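Local coordinates for catechol 2,3-dioxygenase (Rhodococcus sp., PDB 2WL9), which probably catalyses the iron-dependent extradiol ring cleavage of catechols by molecular oxygen in the breakdown of aromatic hydrocarbons, at residues C[251-256]-C[292-297]; C[26-31]-C[262-267]; C[246-251]-C[280-285]; C[228-231]-C[236-239]. All blocks are in the same frame, centred on the assembly; numbering follows the deposited sequence.

Contact 1. Residues C[251-256]-C[292-297]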
loop_
_atom_site.group_PDB
_atom_site.type_symbol
_atom_site.label_atom_id
_atom_site.label_comp_id
_atom_site.label_asym_id
_atom_site.label_seq_id
_atom_site.Cartn_x
_atom_site.Cartn_y
_atom_site.Cartn_z
ATOM N N THR C 251 -24.446 -16.249 -10.446
ATOM C CA THR C 251 -25.201 -17.289 -9.729
ATOM C C THR C 251 -26.124 -18.097 -10.632
ATOM O O THR C 251 -26.499 -17.645 -11.706
ATOM C CB THR C 251 -26.105 -16.697 -8.610
ATOM O OG1 THR C 251 -27.299 -16.143 -9.189
ATOM C CG2 THR C 251 -25.398 -15.633 -7.768
ATOM N N PHE C 252 -26.490 -19.296 -10.183
ATOM C CA PHE C 252 -27.595 -20.029 -10.785
ATOM C C PHE C 252 -28.546 -20.493 -9.679
ATOM O O PHE C 252 -28.182 -20.463 -8.503
ATOM C CB PHE C 252 -27.098 -21.186 -11.669
ATOM C CG PHE C 252 -26.459 -22.311 -10.914
ATOM C CD1 PHE C 252 -27.175 -23.476 -10.651
ATOM C CD2 PHE C 252 -25.136 -22.228 -10.485
ATOM C CE1 PHE C 252 -26.591 -24.529 -9.963
ATOM C CE2 PHE C 252 -24.545 -23.282 -9.794
ATOM C CZ PHE C 252 -25.278 -24.435 -9.534
ATOM N N TYR C 253 -29.760 -20.883 -10.057
ATOM C CA TYR C 253 -30.773 -21.343 -9.107
ATOM C C TYR C 253 -31.161 -22.778 -9.436
ATOM O O TYR C 253 -31.595 -23.059 -10.558
ATOM C CB TYR C 253 -32.031 -20.474 -9.202
ATOM C CG TYR C 253 -31.914 -19.054 -8.686
ATOM C CD1 TYR C 253 -32.523 -18.685 -7.488
ATOM C CD2 TYR C 253 -31.234 -18.072 -9.411
ATOM C CE1 TYR C 253 -32.448 -17.380 -7.006
ATOM C CE2 TYR C 253 -31.152 -16.752 -8.937
ATOM C CZ TYR C 253 -31.770 -16.415 -7.730
ATOM O OH TYR C 253 -31.707 -15.127 -7.228
ATOM N N CYS C 254 -31.033 -23.675 -8.457
ATOM C CA CYS C 254 -31.316 -25.097 -8.659
ATOM C C CYS C 254 -32.134 -25.697 -7.515
ATOM O O CYS C 254 -32.138 -25.164 -6.406
ATOM C CB CYS C 254 -30.018 -25.891 -8.863
ATOM S SG CYS C 254 -28.921 -26.028 -7.415
ATOM N N ALA C 255 -32.816 -26.807 -7.798
ATOM C CA ALA C 255 -33.654 -27.497 -6.808
ATOM C C ALA C 255 -32.840 -28.171 -5.712
ATOM O O ALA C 255 -31.759 -28.698 -5.963
ATOM C CB ALA C 255 -34.546 -28.529 -7.491
ATOM N N ASN C 256 -33.373 -28.159 -4.495
ATOM C CA ASN C 256 -32.803 -28.948 -3.404
ATOM C C ASN C 256 -33.708 -30.152 -3.050
ATOM O O ASN C 256 -34.780 -30.305 -3.637
ATOM C CB ASN C 256 -32.454 -28.058 -2.194
ATOM C CG ASN C 256 -33.665 -27.387 -1.566
ATOM O OD1 ASN C 256 -34.717 -27.998 -1.367
ATOM N ND2 ASN C 256 -33.506 -26.119 -1.221
ATOM N N TYR C 292 -40.879 -23.258 -9.622
ATOM C CA TYR C 292 -40.224 -23.055 -8.328
ATOM C C TYR C 292 -40.405 -21.628 -7.796
ATOM O O TYR C 292 -39.703 -21.206 -6.872
ATOM C CB TYR C 292 -38.737 -23.424 -8.407
ATOM C CG TYR C 292 -38.463 -24.908 -8.568
ATOM C CD1 TYR C 292 -38.485 -25.511 -9.829
ATOM C CD2 TYR C 292 -38.173 -25.704 -7.465
ATOM C CE1 TYR C 292 -38.227 -26.873 -9.983
ATOM C CE2 TYR C 292 -37.914 -27.065 -7.606
ATOM C CZ TYR C 292 -37.945 -27.643 -8.864
ATOM O OH TYR C 292 -37.692 -28.988 -9.002
ATOM N N GLY C 293 -41.352 -20.897 -8.386
ATOM C CA GLY C 293 -41.730 -19.564 -7.908
ATOM C C GLY C 293 -40.902 -18.417 -8.465
ATOM O O GLY C 293 -41.055 -17.275 -8.037
ATOM N N LEU C 294 -40.044 -18.690 -9.420
ATOM C CA LEU C 294 -39.182 -17.710 -10.053
ATOM C C LEU C 294 -39.321 -17.825 -11.555
ATOM O O LEU C 294 -38.365 -17.826 -12.266
ATOM C CB LEU C 294 -37.727 -17.891 -9.652
ATOM C CG LEU C 294 -37.292 -17.528 -8.235
ATOM C CD1 LEU C 294 -35.913 -17.952 -7.944
ATOM C CD2 LEU C 294 -37.414 -16.092 -7.912
ATOM N N ASP C 295 -40.539 -17.905 -12.032
ATOM C CA ASP C 295 -40.801 -18.064 -13.439
ATOM C C ASP C 295 -40.897 -16.738 -14.165
ATOM O O ASP C 295 -41.207 -16.667 -15.323
ATOM C CB ASP C 295 -41.985 -18.960 -13.665
ATOM C CG ASP C 295 -41.667 -20.360 -13.368
ATOM O OD1 ASP C 295 -40.526 -20.698 -13.525
ATOM O OD2 ASP C 295 -42.519 -21.095 -12.965
ATOM N N ILE C 296 -40.663 -15.681 -13.437
ATOM C CA ILE C 296 -40.715 -14.355 -13.973
ATOM C C ILE C 296 -39.608 -14.044 -15.028
ATOM O O ILE C 296 -38.545 -14.602 -14.979
ATOM C CB ILE C 296 -40.869 -13.359 -12.793
ATOM C CG1 ILE C 296 -40.834 -11.941 -13.253
ATOM C CG2 ILE C 296 -39.954 -13.641 -11.649
ATOM C CD1 ILE C 296 -42.167 -11.434 -13.510
ATOM N N PRO C 297 -39.883 -13.209 -16.014
ATOM C CA PRO C 297 -38.870 -12.909 -17.025
ATOM C C PRO C 297 -37.962 -11.834 -16.474
ATOM O O PRO C 297 -38.364 -10.750 -16.285
ATOM C CB PRO C 297 -39.699 -12.368 -18.205
ATOM C CG PRO C 297 -40.997 -12.120 -17.689
ATOM C CD PRO C 297 -41.223 -13.070 -16.569
#
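Tyr-253 and Leu-294 cross at about a right angle, and this meeting brings a loop near the end of the modelled chain against an iron-site residue. The touching is done by one methyl: Leu-294 CD1 lies 3.5 Å from Tyr-253 CD1 and 3.6 Å from Tyr-253 CE1, coming in obliquely along one flank of the ring. In Tyr-253, CG stands anti to the carbonyl carbon (chi1 -70°), which carries the phenol from the strand toward the loop and the metal. An aliphatic side chain suits this flank because it covers the ring carbons and makes no demand on the hydroxyl: Tyr-253 OH is hydrogen-bonded to His-244 NE2 and lies beside the iron.

A second touch of similar size lies further along the strand. Ala-255 offers a single methyl, its CB 3.7 Å from Tyr-292 CE2 and 3.5 Å from Tyr-292 OH, so the small residue lets the tyrosine ring come close to the strand. The same OH is hydrogen-bonded to Asp-236 OD2, a polar tether that fixes the far end of the ring. Strand residues here are buried, whereas the loop is open to solvent, with Tyr-292 and Leu-294 only partly covered and Gly-293, which turns through positive phi, and Pro-297 exposed.

Strand 250-255 is flanked in its sheet by 237-240 and 261-266, and the loop lies across one face, Leu-294 packing also on Leu-239 and Leu-261, while Cys-254 points the other way toward Tyr-23 of helix 17-24.

Contact 2. Residues C[26-31]-C[262-267]. With FE (Fe (III) ion), chain K.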
loop_
_atom_site.group_PDB
_atom_site.type_symbol
_atom_site.label_atom_id
_atom_site.label_comp_id
_atom_site.label_asym_id
_atom_site.label_seq_id
_atom_site.Cartn_x
_atom_site.Cartn_y
_atom_site.Cartn_z
ATOM N N GLY C 26 -21.938 -33.321 -0.737
ATOM C CA GLY C 26 -21.392 -33.954 -1.933
ATOM C C GLY C 26 -21.321 -33.067 -3.159
ATOM O O GLY C 26 -20.424 -33.214 -3.995
ATOM N N ILE C 27 -22.260 -32.138 -3.275
ATOM C CA ILE C 27 -22.240 -31.192 -4.386
ATOM C C ILE C 27 -21.760 -29.821 -3.939
ATOM O O ILE C 27 -20.830 -29.273 -4.529
ATOM C CB ILE C 27 -23.614 -31.074 -5.072
ATOM C CG1 ILE C 27 -24.047 -32.444 -5.606
ATOM C CG2 ILE C 27 -23.570 -30.016 -6.197
ATOM C CD1 ILE C 27 -25.458 -32.489 -6.135
ATOM N N MET C 28 -22.394 -29.276 -2.901
ATOM C CA MET C 28 -22.164 -27.883 -2.514
ATOM C C MET C 28 -20.862 -27.658 -1.747
ATOM O O MET C 28 -20.278 -26.578 -1.823
ATOM C CB MET C 28 -23.375 -27.299 -1.764
ATOM C CG MET C 28 -24.680 -27.258 -2.592
ATOM S SD MET C 28 -24.502 -26.490 -4.222
ATOM C CE MET C 28 -26.050 -26.952 -5.000
ATOM N N GLY C 29 -20.397 -28.671 -1.028
ATOM C CA GLY C 29 -19.099 -28.578 -0.344
ATOM C C GLY C 29 -19.207 -28.282 1.140
ATOM O O GLY C 29 -18.194 -28.112 1.827
ATOM N N MET C 30 -20.433 -28.220 1.644
ATOM C CA MET C 30 -20.647 -28.042 3.084
ATOM C C MET C 30 -20.135 -29.249 3.855
ATOM O O MET C 30 -19.935 -30.317 3.286
ATOM C CB MET C 30 -22.123 -27.804 3.386
ATOM C CG MET C 30 -22.629 -26.530 2.763
ATOM S SD MET C 30 -24.264 -26.052 3.303
ATOM C CE MET C 30 -24.404 -24.525 2.383
ATOM N N GLN C 31 -19.902 -29.062 5.145
ATOM C CA GLN C 31 -19.437 -30.142 5.999
ATOM C C GLN C 31 -20.592 -30.681 6.822
ATOM O O GLN C 31 -21.278 -29.923 7.504
ATOM C CB GLN C 31 -18.322 -29.660 6.929
ATOM C CG GLN C 31 -17.717 -30.777 7.773
ATOM C CD GLN C 31 -16.587 -30.305 8.660
ATOM O OE1 GLN C 31 -16.261 -29.120 8.694
ATOM N NE2 GLN C 31 -15.989 -31.235 9.393
ATOM N N TRP C 262 -31.807 -23.606 -3.972
ATOM C CA TRP C 262 -30.537 -23.033 -3.536
ATOM C C TRP C 262 -29.881 -22.305 -4.704
ATOM O O TRP C 262 -29.979 -22.740 -5.854
ATOM C CB TRP C 262 -29.608 -24.110 -2.978
ATOM C CG TRP C 262 -29.856 -24.435 -1.538
ATOM C CD1 TRP C 262 -31.002 -24.203 -0.827
ATOM C CD2 TRP C 262 -28.949 -25.085 -0.637
ATOM N NE1 TRP C 262 -30.857 -24.648 0.465
ATOM C CE2 TRP C 262 -29.609 -25.200 0.607
ATOM C CE3 TRP C 262 -27.641 -25.579 -0.760
ATOM C CZ2 TRP C 262 -29.008 -25.788 1.727
ATOM C CZ3 TRP C 262 -27.041 -26.173 0.360
ATOM C CH2 TRP C 262 -27.726 -26.263 1.585
ATOM N N GLU C 263 -29.209 -21.203 -4.389
ATOM C CA GLU C 263 -28.597 -20.346 -5.384
ATOM C C GLU C 263 -27.092 -20.220 -5.105
ATOM O O GLU C 263 -26.666 -19.284 -4.436
ATOM C CB GLU C 263 -29.291 -18.975 -5.374
ATOM C CG GLU C 263 -28.843 -18.000 -6.465
ATOM C CD GLU C 263 -29.102 -16.539 -6.096
ATOM O OE1 GLU C 263 -29.784 -16.274 -5.081
ATOM O OE2 GLU C 263 -28.637 -15.649 -6.829
ATOM N N PRO C 264 -26.287 -21.179 -5.605
ATOM C CA PRO C 264 -24.835 -21.081 -5.472
ATOM C C PRO C 264 -24.317 -19.886 -6.264
ATOM O O PRO C 264 -24.768 -19.649 -7.385
ATOM C CB PRO C 264 -24.335 -22.386 -6.100
ATOM C CG PRO C 264 -25.501 -23.310 -6.027
ATOM C CD PRO C 264 -26.684 -22.441 -6.255
ATOM N N GLY C 265 -23.385 -19.145 -5.684
ATOM C CA GLY C 265 -22.895 -17.926 -6.325
ATOM C C GLY C 265 -21.454 -17.574 -6.033
ATOM O O GLY C 265 -20.776 -18.265 -5.266
ATOM N N TRP C 266 -20.998 -16.498 -6.672
ATOM C CA TRP C 266 -19.636 -15.992 -6.557
ATOM C C TRP C 266 -19.594 -14.513 -6.939
ATOM O O TRP C 266 -20.319 -14.080 -7.835
ATOM C CB TRP C 266 -18.683 -16.763 -7.474
ATOM C CG TRP C 266 -17.306 -16.154 -7.540
ATOM C CD1 TRP C 266 -16.284 -16.361 -6.668
ATOM C CD2 TRP C 266 -16.820 -15.222 -8.518
ATOM N NE1 TRP C 266 -15.181 -15.621 -7.041
ATOM C CE2 TRP C 266 -15.483 -14.914 -8.172
ATOM C CE3 TRP C 266 -17.386 -14.613 -9.649
ATOM C CZ2 TRP C 266 -14.698 -14.029 -8.919
ATOM C CZ3 TRP C 266 -16.605 -13.728 -10.393
ATOM C CH2 TRP C 266 -15.276 -13.446 -10.024
ATOM N N GLY C 267 -18.736 -13.755 -6.258
ATOM C CA GLY C 267 -18.462 -12.363 -6.623
ATOM C C GLY C 267 -19.551 -11.362 -6.286
ATOM O O GLY C 267 -19.731 -10.377 -7.014
HETATM FE FE FE K . -30.980 -14.361 -4.597
#
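Met-30 and Trp-262 form a Met-aromatic contact between the two halves of this two-domain extradiol dioxygenase fold: the loop 26-31 belongs to the first, and strand 261-266 to the iron-binding second. Met-30 SD sits 5.0 Å from the centroid of the Trp-262 six-membered ring in an oblique position, and the extended Met-30 chain ends with CE 3.7 Å from Trp-262 CZ3.

Met-28 makes the larger share of the contact. From CB, which leaves the loop toward the strand, the chain reaches CG, placed at the indole edge near the ring plane and 3.9 Å from Trp-262 CE3. A bend at chi2 (-51°) then steers the sulfur off the tryptophan, and SD packs 3.8 Å from Pro-264 CG. The terminal CE stays by the same proline carbon. Flexible, unbranched methionines suit a buried seam like this, since they can follow both a flat indole and a puckered proline, and no hydrogen bond spans the two segments.

Between Trp-262 and Pro-264, Glu-263 leaves the strand on the side away from the loop. Its chain, extended beyond CG, sets OE1 2.3 Å from the iron, FE.

Contact 3. Residues C[246-251]-C[280-285]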
loop_
_atom_site.group_PDB
_atom_site.type_symbol
_atom_site.label_atom_id
_atom_site.label_comp_id
_atom_site.label_asym_id
_atom_site.label_seq_id
_atom_site.Cartn_x
_atom_site.Cartn_y
_atom_site.Cartn_z
ATOM N N ASN C 246 -28.678 -6.012 -8.991
ATOM C CA ASN C 246 -28.481 -5.524 -7.631
ATOM C C ASN C 246 -27.206 -6.021 -6.941
ATOM O O ASN C 246 -26.374 -5.206 -6.535
ATOM C CB ASN C 246 -29.749 -5.656 -6.754
ATOM C CG ASN C 246 -30.223 -7.101 -6.554
ATOM O OD1 ASN C 246 -29.787 -8.030 -7.226
ATOM N ND2 ASN C 246 -31.142 -7.281 -5.607
ATOM N N ASP C 247 -27.034 -7.334 -6.811
ATOM C CA ASP C 247 -25.841 -7.844 -6.138
ATOM C C ASP C 247 -24.668 -8.032 -7.095
ATOM O O ASP C 247 -23.528 -8.150 -6.650
ATOM C CB ASP C 247 -26.123 -9.129 -5.341
ATOM C CG ASP C 247 -26.777 -10.226 -6.170
ATOM O OD1 ASP C 247 -26.743 -10.172 -7.421
ATOM O OD2 ASP C 247 -27.330 -11.164 -5.552
ATOM N N GLU C 248 -24.960 -8.050 -8.398
ATOM C CA GLU C 248 -23.947 -8.277 -9.451
ATOM C C GLU C 248 -23.153 -9.583 -9.258
ATOM O O GLU C 248 -22.024 -9.728 -9.735
ATOM C CB GLU C 248 -23.036 -7.048 -9.631
ATOM C CG GLU C 248 -23.818 -5.786 -10.030
ATOM C CD GLU C 248 -22.952 -4.620 -10.500
ATOM O OE1 GLU C 248 -21.752 -4.809 -10.792
ATOM O OE2 GLU C 248 -23.497 -3.499 -10.584
ATOM N N ALA C 249 -23.772 -10.531 -8.562
ATOM C CA ALA C 249 -23.176 -11.838 -8.293
ATOM C C ALA C 249 -23.415 -12.808 -9.446
ATOM O O ALA C 249 -24.477 -12.795 -10.057
ATOM C CB ALA C 249 -23.746 -12.409 -7.013
ATOM N N LEU C 250 -22.427 -13.648 -9.737
ATOM C CA LEU C 250 -22.591 -14.699 -10.745
ATOM C C LEU C 250 -23.195 -15.941 -10.102
ATOM O O LEU C 250 -22.534 -16.610 -9.306
ATOM C CB LEU C 250 -21.252 -15.039 -11.404
ATOM C CG LEU C 250 -21.325 -15.850 -12.699
ATOM C CD1 LEU C 250 -21.991 -15.032 -13.804
ATOM C CD2 LEU C 250 -19.935 -16.288 -13.132
ATOM N N THR C 251 -24.446 -16.249 -10.446
ATOM C CA THR C 251 -25.201 -17.289 -9.729
ATOM C C THR C 251 -26.124 -18.097 -10.632
ATOM O O THR C 251 -26.499 -17.645 -11.706
ATOM C CB THR C 251 -26.105 -16.697 -8.610
ATOM O OG1 THR C 251 -27.299 -16.143 -9.189
ATOM C CG2 THR C 251 -25.398 -15.633 -7.768
ATOM N N ARG C 280 -34.343 -4.708 -14.711
ATOM C CA ARG C 280 -33.940 -6.017 -15.231
ATOM C C ARG C 280 -32.567 -6.456 -14.718
ATOM O O ARG C 280 -31.877 -5.689 -14.047
ATOM C CB ARG C 280 -33.962 -6.028 -16.767
ATOM C CG ARG C 280 -32.947 -5.106 -17.431
ATOM C CD ARG C 280 -32.725 -5.509 -18.875
ATOM N NE ARG C 280 -31.623 -6.462 -18.996
ATOM C CZ ARG C 280 -31.221 -7.016 -20.137
ATOM N NH1 ARG C 280 -31.849 -6.738 -21.276
ATOM N NH2 ARG C 280 -30.192 -7.855 -20.137
ATOM N N ASP C 281 -32.199 -7.696 -15.048
ATOM C CA ASP C 281 -30.907 -8.301 -14.719
ATOM C C ASP C 281 -29.863 -7.960 -15.789
ATOM O O ASP C 281 -30.206 -7.458 -16.864
ATOM C CB ASP C 281 -31.053 -9.824 -14.664
ATOM C CG ASP C 281 -31.657 -10.329 -13.360
ATOM O OD1 ASP C 281 -32.054 -9.521 -12.490
ATOM O OD2 ASP C 281 -31.711 -11.568 -13.211
ATOM N N ILE C 282 -28.595 -8.252 -15.497
ATOM C CA ILE C 282 -27.487 -7.917 -16.410
ATOM C C ILE C 282 -27.393 -8.904 -17.574
ATOM O O ILE C 282 -27.543 -8.509 -18.732
ATOM C CB ILE C 282 -26.118 -7.786 -15.668
ATOM C CG1 ILE C 282 -26.253 -6.884 -14.441
ATOM C CG2 ILE C 282 -25.035 -7.218 -16.616
ATOM C CD1 ILE C 282 -24.997 -6.815 -13.544
ATOM N N PHE C 283 -27.147 -10.178 -17.267
ATOM C CA PHE C 283 -27.096 -11.234 -18.286
ATOM C C PHE C 283 -27.507 -12.595 -17.713
ATOM O O PHE C 283 -27.641 -12.746 -16.499
ATOM C CB PHE C 283 -25.709 -11.308 -18.957
ATOM C CG PHE C 283 -24.586 -11.691 -18.024
ATOM C CD1 PHE C 283 -23.796 -10.710 -17.427
ATOM C CD2 PHE C 283 -24.309 -13.028 -17.750
ATOM C CE1 PHE C 283 -22.752 -11.058 -16.563
ATOM C CE2 PHE C 283 -23.270 -13.381 -16.882
ATOM C CZ PHE C 283 -22.496 -12.400 -16.293
ATOM N N GLY C 284 -27.707 -13.574 -18.596
ATOM C CA GLY C 284 -28.070 -14.929 -18.189
ATOM C C GLY C 284 -29.322 -14.969 -17.335
ATOM O O GLY C 284 -30.222 -14.153 -17.517
ATOM N N HIS C 285 -29.366 -15.900 -16.382
ATOM C CA HIS C 285 -30.555 -16.114 -15.542
ATOM C C HIS C 285 -31.793 -16.399 -16.394
ATOM O O HIS C 285 -32.917 -16.006 -16.053
ATOM C CB HIS C 285 -30.804 -14.925 -14.603
ATOM C CG HIS C 285 -29.903 -14.895 -13.409
ATOM N ND1 HIS C 285 -29.292 -16.024 -12.909
ATOM C CD2 HIS C 285 -29.542 -13.879 -12.592
ATOM C CE1 HIS C 285 -28.575 -15.698 -11.848
ATOM N NE2 HIS C 285 -28.716 -14.404 -11.630
#
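Leu-250 and Phe-283 owe their meeting to two different first torsions. The leucine CG lies trans to its own nitrogen (chi1 -165°), while the phenylalanine CG is held between nitrogen and carbonyl carbon (chi1 64°), and the side chains cross at roughly a right angle with Leu-250 CD1 3.7 Å from Phe-283 CZ. The methyl approaches the ring obliquely. Further back, the aliphatic part of Glu-248 serves as apolar surface: its CG is 3.8 Å from Ile-282 CD1, a long-limbed acid at a partly exposed place.

The two segments run in nearly the same direction, 15° apart, but do not pair with each other; strand 242-243 bonds antiparallel to both strands. Asp-247 makes an Asx turn ahead of Thr-251, in which Ala-249 N donates to Asp-247 OD1 over 3.2 Å, almost straight, though from above the carboxylate plane. On the other side Arg-280 curls back on its own backbone, with NE 2.7 Å from Asp-281 O. Leu-250 and Phe-283 also pack on a second subunit, so the contact lies beside an interface.

Polar groups gather at the inner end. Thr-251 OG1 stands at the edge of the His-285 ring, in its plane and 3.3 Å from His-285 NE2, while His-285 ND1 donates to Gln-240 O, which fixes the rotation of the imidazole. Thr-251 OG1 is hydrogen-bonded to Glu-263 OE2, the oxygen not bound to iron, and so the threonine is a second-shell residue that probably helps to orient a first-shell carboxylate.

Contact 4. Residues C[228-231]-C[236-239]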
loop_
_atom_site.group_PDB
_atom_site.type_symbol
_atom_site.label_atom_id
_atom_site.label_comp_id
_atom_site.label_asym_id
_atom_site.label_seq_id
_atom_site.Cartn_x
_atom_site.Cartn_y
_atom_site.Cartn_z
ATOM N N ASP C 228 -21.298 -27.954 -12.575
ATOM C CA ASP C 228 -21.059 -29.145 -13.386
ATOM C C ASP C 228 -21.705 -30.383 -12.773
ATOM O O ASP C 228 -22.248 -31.226 -13.492
ATOM C CB ASP C 228 -19.560 -29.379 -13.608
ATOM C CG ASP C 228 -19.010 -28.599 -14.800
ATOM O OD1 ASP C 228 -19.772 -27.852 -15.458
ATOM O OD2 ASP C 228 -17.804 -28.741 -15.080
ATOM N N LEU C 229 -21.636 -30.476 -11.446
ATOM C CA LEU C 229 -22.244 -31.571 -10.699
ATOM C C LEU C 229 -23.769 -31.572 -10.758
ATOM O O LEU C 229 -24.371 -32.616 -11.013
ATOM C CB LEU C 229 -21.760 -31.581 -9.241
ATOM C CG LEU C 229 -20.744 -32.664 -8.863
ATOM C CD1 LEU C 229 -20.208 -32.450 -7.455
ATOM C CD2 LEU C 229 -21.354 -34.061 -8.997
ATOM N N VAL C 230 -24.384 -30.410 -10.526
ATOM C CA VAL C 230 -25.840 -30.258 -10.619
ATOM C C VAL C 230 -26.344 -30.758 -11.972
ATOM O O VAL C 230 -27.327 -31.514 -12.040
ATOM C CB VAL C 230 -26.290 -28.776 -10.383
ATOM C CG1 VAL C 230 -27.751 -28.572 -10.767
ATOM C CG2 VAL C 230 -26.078 -28.373 -8.932
ATOM N N ARG C 231 -25.646 -30.337 -13.030
ATOM C CA ARG C 231 -25.982 -30.696 -14.409
ATOM C C ARG C 231 -25.794 -32.192 -14.660
ATOM O O ARG C 231 -26.623 -32.833 -15.317
ATOM C CB ARG C 231 -25.117 -29.895 -15.387
ATOM C CG ARG C 231 -25.427 -28.408 -15.443
ATOM C CD ARG C 231 -26.771 -28.158 -16.082
ATOM N NE ARG C 231 -27.069 -26.737 -16.217
ATOM C CZ ARG C 231 -28.267 -26.269 -16.540
ATOM N NH1 ARG C 231 -29.264 -27.117 -16.752
ATOM N NH2 ARG C 231 -28.472 -24.963 -16.647
ATOM N N ASP C 236 -32.766 -30.213 -11.291
ATOM C CA ASP C 236 -33.445 -29.087 -11.943
ATOM C C ASP C 236 -32.781 -27.740 -11.685
ATOM O O ASP C 236 -32.534 -27.371 -10.534
ATOM C CB ASP C 236 -34.914 -29.022 -11.512
ATOM C CG ASP C 236 -35.736 -30.185 -12.046
ATOM O OD1 ASP C 236 -35.254 -30.905 -12.945
ATOM O OD2 ASP C 236 -36.874 -30.367 -11.569
ATOM N N VAL C 237 -32.490 -27.030 -12.775
ATOM C CA VAL C 237 -32.007 -25.652 -12.740
ATOM C C VAL C 237 -33.158 -24.774 -13.215
ATOM O O VAL C 237 -33.596 -24.887 -14.368
ATOM C CB VAL C 237 -30.760 -25.459 -13.658
ATOM C CG1 VAL C 237 -30.468 -23.978 -13.907
ATOM C CG2 VAL C 237 -29.537 -26.133 -13.065
ATOM N N THR C 238 -33.666 -23.925 -12.324
ATOM C CA THR C 238 -34.781 -23.020 -12.648
ATOM C C THR C 238 -34.323 -21.749 -13.361
ATOM O O THR C 238 -35.010 -21.248 -14.249
ATOM C CB THR C 238 -35.574 -22.614 -11.400
ATOM O OG1 THR C 238 -34.836 -21.634 -10.657
ATOM C CG2 THR C 238 -35.820 -23.821 -10.531
ATOM N N LEU C 239 -33.181 -21.217 -12.939
ATOM C CA LEU C 239 -32.552 -20.085 -13.610
ATOM C C LEU C 239 -31.092 -20.425 -13.880
ATOM O O LEU C 239 -30.353 -20.801 -12.966
ATOM C CB LEU C 239 -32.680 -18.797 -12.777
ATOM C CG LEU C 239 -34.082 -18.246 -12.461
ATOM C CD1 LEU C 239 -34.031 -17.208 -11.337
ATOM C CD2 LEU C 239 -34.780 -17.665 -13.690
#
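Val-230 and Arg-231 are the helix residues that meet Val-237, and the segment reaches them after two that point elsewhere. Asp-228 comes first, its OD2 hydrogen-bonded to Gly-284 N of a second subunit. Leu-229 next leans toward the first domain and packs on Ile-27. Val-230 then turns to the strand: with its CG1 opposite the backbone nitrogen (chi1 168°), that methyl comes 3.8 Å from Val-237 CG2, the two side chains crossing at about a right angle. Compact branched residues suit such a buried helix-to-strand seam.

Arg-231 closes the segment at a partly exposed position. Its chain bends at chi2 and lays the guanidinium so that Val-237 CG2 sits over the centre of one face, 3.7 Å above the plane, with NH2 3.5 Å from Val-237 CG1. Two conformers were modelled, so this layer is less certain. A long arginine suits this place, since its flat group can cover Val-237 while NH1 forms a salt bridge with Glu-288 OE2.

Helix 220-232 packs against strand 237-240, which follows it after a short connection. Thr-238 and Leu-239 make a classic beta bulge opposite Tyr-253, and Val-230 also packs on Phe-252 and Cys-254 of the adjoining strand 250-255.

How the contacts relate
Strand 250-255 ties much of this together: contacts 1 and 3 both use it and share Thr-251, contact 2 lies on its antiparallel neighbour 261-266, and contact 4 involves 237-240 on its other flank. Contact 2 is wholly buried and apolar, joining the two domains with sulfur and aromatic groups. Contact 3 is mostly buried too, yet mixes hydrophobic and polar pairs and adjoins other subunits. Contact 1 is half covered, its loop side opening to solvent, and contact 4 grades from valines to a partly exposed arginine. Three approach the iron: contacts 1 and 2 supply site residues, contact 3 a second-shell threonine, whereas contact 4 is structural packing farther out.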